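Local coordinates for protein binary enterotoxin of Clostridium perfringens component a (Clostridium perfringens, PDB 5H03) that binds NAD and NADH and, as the enzymatic component of a binary enterotoxin, probably transfers ADP-ribose to actin in the host cell, at residues 132-137 and 209-214; 331-336 and 391-396. All coordinates share one frame; numbering follows the deposited sequence.

Contact 1 of 2, residues 132-137 and 209-214; sequences NFIQDG and IKQLNF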
ATOM      1  N   ASN A 132      -5.870   5.268  -3.375  1.00 13.39           N
ATOM      2  CA  ASN A 132      -4.463   5.247  -3.777  1.00 15.73           C
ATOM      3  C   ASN A 132      -4.000   3.787  -3.745  1.00 17.21           C
ATOM      4  O   ASN A 132      -3.912   3.193  -2.669  1.00 15.87           O
ATOM      5  CB  ASN A 132      -3.604   6.133  -2.875  1.00 14.86           C
ATOM      6  CG  ASN A 132      -3.981   7.601  -2.968  1.00 19.99           C
ATOM      7  OD1 ASN A 132      -4.549   8.047  -3.972  1.00 24.08           O
ATOM      8  ND2 ASN A 132      -3.669   8.362  -1.921  1.00 23.28           N
ATOM      9  N   PHE A 133      -3.729   3.207  -4.924  1.00 13.74           N
ATOM     10  CA  PHE A 133      -3.248   1.820  -5.024  1.00 16.07           C
ATOM     11  C   PHE A 133      -1.736   1.786  -4.828  1.00 16.84           C
ATOM     12  O   PHE A 133      -0.967   2.194  -5.707  1.00 17.87           O
ATOM     13  CB  PHE A 133      -3.636   1.163  -6.355  1.00 16.99           C
ATOM     14  CG  PHE A 133      -5.124   0.955  -6.543  1.00 16.99           C
ATOM     15  CD1 PHE A 133      -5.749  -0.185  -6.057  1.00 19.10           C
ATOM     16  CD2 PHE A 133      -5.899   1.903  -7.216  1.00 16.77           C
ATOM     17  CE1 PHE A 133      -7.134  -0.373  -6.222  1.00 16.43           C
ATOM     18  CE2 PHE A 133      -7.267   1.727  -7.374  1.00 17.24           C
ATOM     19  CZ  PHE A 133      -7.886   0.582  -6.869  1.00 14.63           C
ATOM     20  N   ILE A 134      -1.310   1.329  -3.651  1.00 19.19           N
ATOM     21  CA  ILE A 134       0.111   1.227  -3.345  1.00 19.60           C
ATOM     22  C   ILE A 134       0.780   0.236  -4.277  1.00 17.27           C
ATOM     23  O   ILE A 134       0.267  -0.857  -4.520  1.00 15.61           O
ATOM     24  CB  ILE A 134       0.319   0.826  -1.875  1.00 20.95           C
ATOM     25  CG1 ILE A 134      -0.242   1.918  -0.959  1.00 17.61           C
ATOM     26  CG2 ILE A 134       1.775   0.459  -1.625  1.00 16.05           C
ATOM     27  CD1 ILE A 134      -0.271   1.550   0.510  1.00 22.37           C
ATOM     28  N   GLN A 135       1.917   0.630  -4.825  1.00 15.78           N
ATOM     29  CA  GLN A 135       2.699  -0.201  -5.707  1.00 19.67           C
ATOM     30  C   GLN A 135       3.930  -0.663  -4.935  1.00 20.20           C
ATOM     31  O   GLN A 135       4.776   0.152  -4.546  1.00 23.61           O
ATOM     32  CB  GLN A 135       3.062   0.575  -6.965  1.00 20.74           C
ATOM     33  CG  GLN A 135       1.826   1.164  -7.672  1.00 23.65           C
ATOM     34  CD  GLN A 135       0.857   0.088  -8.223  1.00 33.94           C
ATOM     35  OE1 GLN A 135       1.207  -0.682  -9.138  1.00 30.20           O
ATOM     36  NE2 GLN A 135      -0.382   0.072  -7.695  1.00 26.29           N
ATOM     37  N   ASP A 136       4.009  -1.959  -4.692  1.00 19.30           N
ATOM     38  CA  ASP A 136       5.111  -2.557  -3.950  1.00 16.54           C
ATOM     39  C   ASP A 136       6.292  -2.895  -4.849  1.00 24.69           C
ATOM     40  O   ASP A 136       6.129  -3.268  -6.019  1.00 23.24           O
ATOM     41  CB  ASP A 136       4.638  -3.826  -3.252  1.00 19.41           C
ATOM     42  CG  ASP A 136       3.595  -3.542  -2.201  1.00 21.47           C
ATOM     43  OD1 ASP A 136       3.942  -2.870  -1.200  1.00 19.57           O
ATOM     44  OD2 ASP A 136       2.443  -4.013  -2.368  1.00 23.06           O
ATOM     45  N   GLY A 137       7.487  -2.832  -4.263  1.00 26.49           N
ATOM     46  CA  GLY A 137       8.703  -3.097  -5.008  1.00 25.58           C
ATOM     47  C   GLY A 137       8.987  -1.983  -5.996  1.00 23.64           C
ATOM     48  O   GLY A 137       8.340  -0.928  -6.013  1.00 25.53           O
ATOM     49  N   ILE A 209       1.838   8.945  -7.469  1.00 19.50           N
ATOM     50  CA  ILE A 209       1.905   9.854  -6.335  1.00 18.56           C
ATOM     51  C   ILE A 209       2.669   9.167  -5.201  1.00 24.64           C
ATOM     52  O   ILE A 209       2.769   7.938  -5.139  1.00 20.30           O
ATOM     53  CB  ILE A 209       0.498  10.252  -5.885  1.00 20.74           C
ATOM     54  CG1 ILE A 209      -0.272   8.997  -5.503  1.00 21.09           C
ATOM     55  CG2 ILE A 209      -0.268  10.966  -7.043  1.00 23.75           C
ATOM     56  CD1 ILE A 209      -1.303   9.205  -4.385  1.00 23.79           C
ATOM     57  N   LYS A 210       3.209   9.971  -4.286  1.00 24.45           N
ATOM     58  CA  LYS A 210       3.934   9.436  -3.133  1.00 27.79           C
ATOM     59  C   LYS A 210       3.216   9.754  -1.831  1.00 24.39           C
ATOM     60  O   LYS A 210       3.278  10.884  -1.362  1.00 27.12           O
ATOM     61  CB  LYS A 210       5.354   9.983  -3.087  1.00 27.58           C
ATOM     62  CG  LYS A 210       6.272   9.176  -2.162  1.00 28.59           C
ATOM     63  CD  LYS A 210       7.710   9.426  -2.527  1.00 31.96           C
ATOM     64  CE  LYS A 210       8.656   8.804  -1.543  1.00 33.86           C
ATOM     65  NZ  LYS A 210      10.050   8.926  -2.089  1.00 40.96           N
ATOM     66  N   GLN A 211       2.569   8.767  -1.222  1.00 24.33           N
ATOM     67  CA  GLN A 211       1.978   9.017   0.083  1.00 22.02           C
ATOM     68  C   GLN A 211       2.970   8.714   1.211  1.00 25.03           C
ATOM     69  O   GLN A 211       3.937   7.961   1.050  1.00 21.28           O
ATOM     70  CB  GLN A 211       0.676   8.237   0.302  1.00 22.40           C
ATOM     71  CG  GLN A 211       0.479   6.945  -0.446  1.00 25.75           C
ATOM     72  CD  GLN A 211      -0.926   6.396  -0.263  1.00 24.85           C
ATOM     73  OE1 GLN A 211      -1.852   7.124   0.141  1.00 20.94           O
ATOM     74  NE2 GLN A 211      -1.107   5.113  -0.583  1.00 19.88           N
ATOM     75  N   LEU A 212       2.702   9.322   2.376  1.00 23.58           N
ATOM     76  CA  LEU A 212       3.522   9.117   3.564  1.00 16.25           C
ATOM     77  C   LEU A 212       3.329   7.690   4.050  1.00 15.69           C
ATOM     78  O   LEU A 212       2.202   7.283   4.344  1.00 16.73           O
ATOM     79  CB  LEU A 212       3.134  10.110   4.660  1.00 21.84           C
ATOM     80  CG  LEU A 212       4.058  10.253   5.871  1.00 18.85           C
ATOM     81  CD1 LEU A 212       5.509  10.320   5.439  1.00 18.82           C
ATOM     82  CD2 LEU A 212       3.675  11.483   6.668  1.00 19.33           C
ATOM     83  N   ASN A 213       4.430   6.930   4.131  1.00 20.15           N
ATOM     84  CA  ASN A 213       4.390   5.513   4.533  1.00 23.30           C
ATOM     85  C   ASN A 213       5.806   5.129   4.979  1.00 21.08           C
ATOM     86  O   ASN A 213       6.645   4.778   4.142  1.00 23.94           O
ATOM     87  CB  ASN A 213       3.916   4.648   3.359  1.00 20.86           C
ATOM     88  CG  ASN A 213       3.816   3.168   3.706  1.00 19.82           C
ATOM     89  OD1 ASN A 213       4.190   2.756   4.797  1.00 18.42           O
ATOM     90  ND2 ASN A 213       3.304   2.348   2.758  1.00 21.63           N
ATOM     91  N   PHE A 214       6.041   5.147   6.292  1.00 19.19           N
ATOM     92  CA  PHE A 214       7.400   4.983   6.809  1.00 22.93           C
ATOM     93  C   PHE A 214       7.943   3.565   6.656  1.00 19.66           C
ATOM     94  O   PHE A 214       9.159   3.397   6.575  1.00 19.98           O
ATOM     95  CB  PHE A 214       7.462   5.421   8.276  1.00 24.29           C
ATOM     96  CG  PHE A 214       7.076   6.856   8.492  1.00 24.92           C
ATOM     97  CD1 PHE A 214       7.939   7.877   8.123  1.00 23.01           C
ATOM     98  CD2 PHE A 214       5.859   7.187   9.054  1.00 20.87           C
ATOM     99  CE1 PHE A 214       7.592   9.184   8.314  1.00 24.67           C
ATOM    100  CE2 PHE A 214       5.518   8.509   9.250  1.00 21.93           C
ATOM    101  CZ  PHE A 214       6.377   9.499   8.878  1.00 21.36           C
TER
HETATM  102  O   HOH W   1      -3.342   3.607   0.012  1.00 16.01           O
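The side-chain amide of Asn-132 carries the delta methyl (CD1) of Ile-209 over one of its faces, with Ile-209 CD1 3.4 Å from Asn-132 CG and almost as near to OD1 and ND2. A second amide, that of Gln-211, stands steeply against it, the two planes 76° apart. Over one face of the glutamine group lie Asn-132 CB, 3.5 Å from Gln-211 NE2, and Asn-132 ND2; beyond its NH2 end comes the flank of Ile-134, whose CG1 is 3.3 Å from Gln-211 NE2. The one direct hydrogen bond between the segments runs from Asn-132 ND2 to Gln-211 OE1 (3.0 Å, 165° at the hydrogen). Although the acceptor lies in the plane of the asparagine amide, the donor sits well above the glutamine carbonyl plane, away from its lone pairs. Gln-211 is otherwise extended, but its chi1 of 27°, off a staggered value, brings the amide face against Asn-132 CB and ND2. A water completes the link, donating to Asn-132 O at 2.8 Å and accepting from Gln-211 NE2 at 2.8 Å. Farther along, Ile-134 CD1 touches Asn-213 ND2, while Asn-213 OD1 is bonded to Tyr-296.

Strand 132-134 is an edge strand of the five-stranded sheet that also holds 199-209, and residues 210-214 lead from that sheet towards helix 218-234. Ile-134, Gln-211 and Asn-213 also meet Ile-294, so the contact lies where this sheet adjoins strand 293-299 of the chain's second five-stranded sheet. Because Gln-211 accepts through OE1 and donates through NE2, the Asn-132 and water bonds together select one rotation of its amide; the weak bonds to His-361 and Ser-185 agree with that choice.

Contact 2 of 2, residues 331-336 and 391-396; sequences KTIPVK and YKIDNI
Ile-333 lies over one face of the Tyr-391 ring, its CB 4.1 Å from the ring centroid and 19° off the normal, in a CH-pi contact displaced towards the hydroxyl end. Tyr-391 CG stands between its backbone N and carbonyl carbon (chi1 65°), which leans the ring across to the neighbouring strand. There Val-335 CG2 approaches obliquely, 3.7 Å from Tyr-391 CD2. The far end of Ile-333 turns to another partner, its CD1 meeting Ile-393 CD1 at 3.6 Å.

Ile-333 and Tyr-391 share one face of an antiparallel pair in which 332-335, an outermost strand of the mixed five-stranded sheet of the ADP-ribosyltransferase fold, runs beside 391-396 at 148°. They form the hydrogen-bonded pair, through Ile-333 N to Tyr-391 O (2.7 Å) and Tyr-391 N to Ile-333 O (3.0 Å); Ile-393 N bonds Lys-331 O at 2.7 Å. The opposite face carries the non-hydrogen-bonded pair Thr-332 and Lys-392, where Thr-332 OG1 is 3.9 Å from Lys-392 CB. The lysine then leads away to Asp-394, its NZ 2.9 Å from Asp-394 OD1 in a salt bridge, and also bonds Thr-131 and Asp-130 O.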
ATOM      1  N   LYS A 331     -15.663  -4.587  -0.146  1.00 21.16           N
ATOM      2  CA  LYS A 331     -16.622  -4.346   0.926  1.00 31.97           C
ATOM      3  C   LYS A 331     -16.224  -3.158   1.803  1.00 28.58           C
ATOM      4  O   LYS A 331     -15.056  -2.754   1.877  1.00 27.66           O
ATOM      5  CB  LYS A 331     -16.824  -5.583   1.797  1.00 29.72           C
ATOM      6  CG  LYS A 331     -17.416  -6.727   1.012  1.00 30.62           C
ATOM      7  CD  LYS A 331     -18.137  -7.711   1.925  1.00 37.90           C
ATOM      8  CE  LYS A 331     -19.323  -8.353   1.201  1.00 39.36           C
ATOM      9  NZ  LYS A 331     -19.030  -8.614  -0.248  1.00 36.56           N
ATOM     10  N   THR A 332     -17.232  -2.604   2.475  1.00 26.42           N
ATOM     11  CA  THR A 332     -17.079  -1.583   3.504  1.00 24.09           C
ATOM     12  C   THR A 332     -17.315  -2.245   4.859  1.00 28.32           C
ATOM     13  O   THR A 332     -18.330  -2.924   5.043  1.00 28.67           O
ATOM     14  CB  THR A 332     -18.077  -0.442   3.269  1.00 28.24           C
ATOM     15  OG1 THR A 332     -17.727   0.258   2.072  1.00 29.65           O
ATOM     16  CG2 THR A 332     -18.058   0.569   4.415  1.00 24.58           C
ATOM     17  N   ILE A 333     -16.376  -2.086   5.789  1.00 25.24           N
ATOM     18  CA  ILE A 333     -16.480  -2.664   7.129  1.00 30.09           C
ATOM     19  C   ILE A 333     -16.641  -1.528   8.137  1.00 32.07           C
ATOM     20  O   ILE A 333     -15.725  -0.706   8.283  1.00 28.40           O
ATOM     21  CB  ILE A 333     -15.251  -3.518   7.496  1.00 29.24           C
ATOM     22  CG1 ILE A 333     -15.118  -4.759   6.613  1.00 29.29           C
ATOM     23  CG2 ILE A 333     -15.292  -3.902   8.984  1.00 27.96           C
ATOM     24  CD1 ILE A 333     -14.537  -4.458   5.318  1.00 31.96           C
ATOM     25  N   PRO A 334     -17.762  -1.454   8.859  1.00 32.67           N
ATOM     26  CA  PRO A 334     -17.927  -0.425   9.903  1.00 29.24           C
ATOM     27  C   PRO A 334     -17.118  -0.775  11.143  1.00 32.35           C
ATOM     28  O   PRO A 334     -16.953  -1.948  11.492  1.00 33.91           O
ATOM     29  CB  PRO A 334     -19.438  -0.444  10.184  1.00 33.01           C
ATOM     30  CG  PRO A 334     -19.836  -1.855   9.896  1.00 36.49           C
ATOM     31  CD  PRO A 334     -18.940  -2.335   8.757  1.00 34.39           C
ATOM     32  N   VAL A 335     -16.582   0.246  11.803  1.00 27.54           N
ATOM     33  CA  VAL A 335     -15.770   0.050  13.005  1.00 27.69           C
ATOM     34  C   VAL A 335     -16.339   0.905  14.133  1.00 29.24           C
ATOM     35  O   VAL A 335     -16.094   2.115  14.180  1.00 30.70           O
ATOM     36  CB  VAL A 335     -14.300   0.397  12.760  1.00 25.76           C
ATOM     37  CG1 VAL A 335     -13.444  -0.018  13.960  1.00 31.04           C
ATOM     38  CG2 VAL A 335     -13.806  -0.231  11.482  1.00 31.61           C
ATOM     39  N   LYS A 336     -17.095   0.288  15.047  1.00 30.63           N
ATOM     40  CA  LYS A 336     -17.737   1.047  16.113  1.00 32.54           C
ATOM     41  C   LYS A 336     -16.799   1.343  17.266  1.00 32.03           C
ATOM     42  O   LYS A 336     -17.145   2.164  18.122  1.00 33.13           O
ATOM     43  CB  LYS A 336     -18.982   0.339  16.659  1.00 33.93           C
ATOM     44  CG  LYS A 336     -20.088   0.135  15.648  1.00 37.49           C
ATOM     45  CD  LYS A 336     -21.445  -0.025  16.357  1.00 48.57           C
ATOM     46  CE  LYS A 336     -22.516  -0.601  15.430  1.00 57.76           C
ATOM     47  NZ  LYS A 336     -23.835   0.097  15.550  1.00 65.62           N
ATOM     48  N   TYR A 391     -14.056   1.474   6.975  1.00 24.07           N
ATOM     49  CA  TYR A 391     -13.052   1.361   5.932  1.00 23.99           C
ATOM     50  C   TYR A 391     -13.565   0.448   4.825  1.00 23.25           C
ATOM     51  O   TYR A 391     -14.364  -0.462   5.066  1.00 23.21           O
ATOM     52  CB  TYR A 391     -11.699   0.888   6.485  1.00 18.06           C
ATOM     53  CG  TYR A 391     -11.661  -0.501   7.072  1.00 21.58           C
ATOM     54  CD1 TYR A 391     -11.374  -1.594   6.265  1.00 24.82           C
ATOM     55  CD2 TYR A 391     -11.820  -0.715   8.452  1.00 27.34           C
ATOM     56  CE1 TYR A 391     -11.308  -2.863   6.785  1.00 22.20           C
ATOM     57  CE2 TYR A 391     -11.750  -2.007   8.998  1.00 27.68           C
ATOM     58  CZ  TYR A 391     -11.489  -3.072   8.143  1.00 24.02           C
ATOM     59  OH  TYR A 391     -11.412  -4.369   8.612  1.00 28.33           O
ATOM     60  N   LYS A 392     -13.141   0.743   3.603  1.00 20.24           N
ATOM     61  CA  LYS A 392     -13.444  -0.077   2.435  1.00 25.15           C
ATOM     62  C   LYS A 392     -12.205  -0.847   2.015  1.00 19.05           C
ATOM     63  O   LYS A 392     -11.099  -0.297   2.004  1.00 18.91           O
ATOM     64  CB  LYS A 392     -13.953   0.772   1.272  1.00 20.63           C
ATOM     65  CG  LYS A 392     -13.025   1.881   0.847  1.00 22.25           C
ATOM     66  CD  LYS A 392     -13.725   2.802  -0.183  1.00 26.17           C
ATOM     67  CE  LYS A 392     -12.780   3.827  -0.816  1.00 26.64           C
ATOM     68  NZ  LYS A 392     -11.704   3.192  -1.654  1.00 18.82           N
ATOM     69  N   ILE A 393     -12.389  -2.123   1.685  1.00 23.40           N
ATOM     70  CA  ILE A 393     -11.287  -2.978   1.230  1.00 20.98           C
ATOM     71  C   ILE A 393     -10.998  -2.710  -0.242  1.00 20.90           C
ATOM     72  O   ILE A 393     -11.870  -2.880  -1.093  1.00 22.17           O
ATOM     73  CB  ILE A 393     -11.611  -4.455   1.472  1.00 20.04           C
ATOM     74  CG1 ILE A 393     -11.828  -4.665   2.966  1.00 26.02           C
ATOM     75  CG2 ILE A 393     -10.481  -5.355   0.965  1.00 18.96           C
ATOM     76  CD1 ILE A 393     -12.040  -6.118   3.340  1.00 31.52           C
ATOM     77  N   ASP A 394      -9.775  -2.269  -0.538  1.00 16.32           N
ATOM     78  CA  ASP A 394      -9.337  -1.909  -1.880  1.00 20.44           C
ATOM     79  C   ASP A 394      -8.642  -3.040  -2.628  1.00 23.48           C
ATOM     80  O   ASP A 394      -8.849  -3.198  -3.833  1.00 19.37           O
ATOM     81  CB  ASP A 394      -8.384  -0.731  -1.798  1.00 19.67           C
ATOM     82  CG  ASP A 394      -9.010   0.468  -1.114  1.00 21.81           C
ATOM     83  OD1 ASP A 394     -10.230   0.746  -1.352  1.00 17.03           O
ATOM     84  OD2 ASP A 394      -8.281   1.071  -0.287  1.00 19.62           O
ATOM     85  N   ASN A 395      -7.741  -3.752  -1.952  1.00 19.78           N
ATOM     86  CA  ASN A 395      -6.886  -4.755  -2.562  1.00 21.43           C
ATOM     87  C   ASN A 395      -6.521  -5.789  -1.507  1.00 29.64           C
ATOM     88  O   ASN A 395      -6.485  -5.495  -0.301  1.00 23.39           O
ATOM     89  CB  ASN A 395      -5.624  -4.106  -3.141  1.00 21.62           C
ATOM     90  CG  ASN A 395      -5.266  -4.616  -4.513  1.00 31.80           C
ATOM     91  OD1 ASN A 395      -5.730  -5.682  -4.948  1.00 28.80           O
ATOM     92  ND2 ASN A 395      -4.411  -3.858  -5.211  1.00 28.96           N
ATOM     93  N   ILE A 396      -6.263  -7.006  -1.966  1.00 23.69           N
ATOM     94  CA  ILE A 396      -5.765  -8.075  -1.116  1.00 21.78           C
ATOM     95  C   ILE A 396      -4.586  -8.719  -1.825  1.00 30.25           C
ATOM     96  O   ILE A 396      -4.692  -9.076  -3.009  1.00 29.72           O
ATOM     97  CB  ILE A 396      -6.865  -9.099  -0.786  1.00 24.86           C
ATOM     98  CG1 ILE A 396      -7.923  -8.435   0.112  1.00 26.34           C
ATOM     99  CG2 ILE A 396      -6.259 -10.365  -0.168  1.00 24.21           C
ATOM    100  CD1 ILE A 396      -9.104  -9.313   0.475  1.00 26.33           C
TER

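How the contacts relate
Both segments of contact 1 precede those of contact 2 in the sequence, and the contacts lie about 18 Å apart, centre to centre. They belong to two mixed sheets of the same strand order, 1-3-5-4-2, and each involves the second strand of its sheet, at an outer position: 132-134 meets the end of the fifth strand and the loop that follows it, whereas 332-335 pairs with the fourth. The contacts also touch, as Phe-133 CD1 packs 4.0 Å from Asn-395 ND2 beside the classic bulge that Asp-394 and Asn-395 form opposite Asp-415. Strand 132-134 therefore abuts strand 389-401, joining the two ADP-ribosyltransferase-like halves, of which the second supplies the NAD-binding residues.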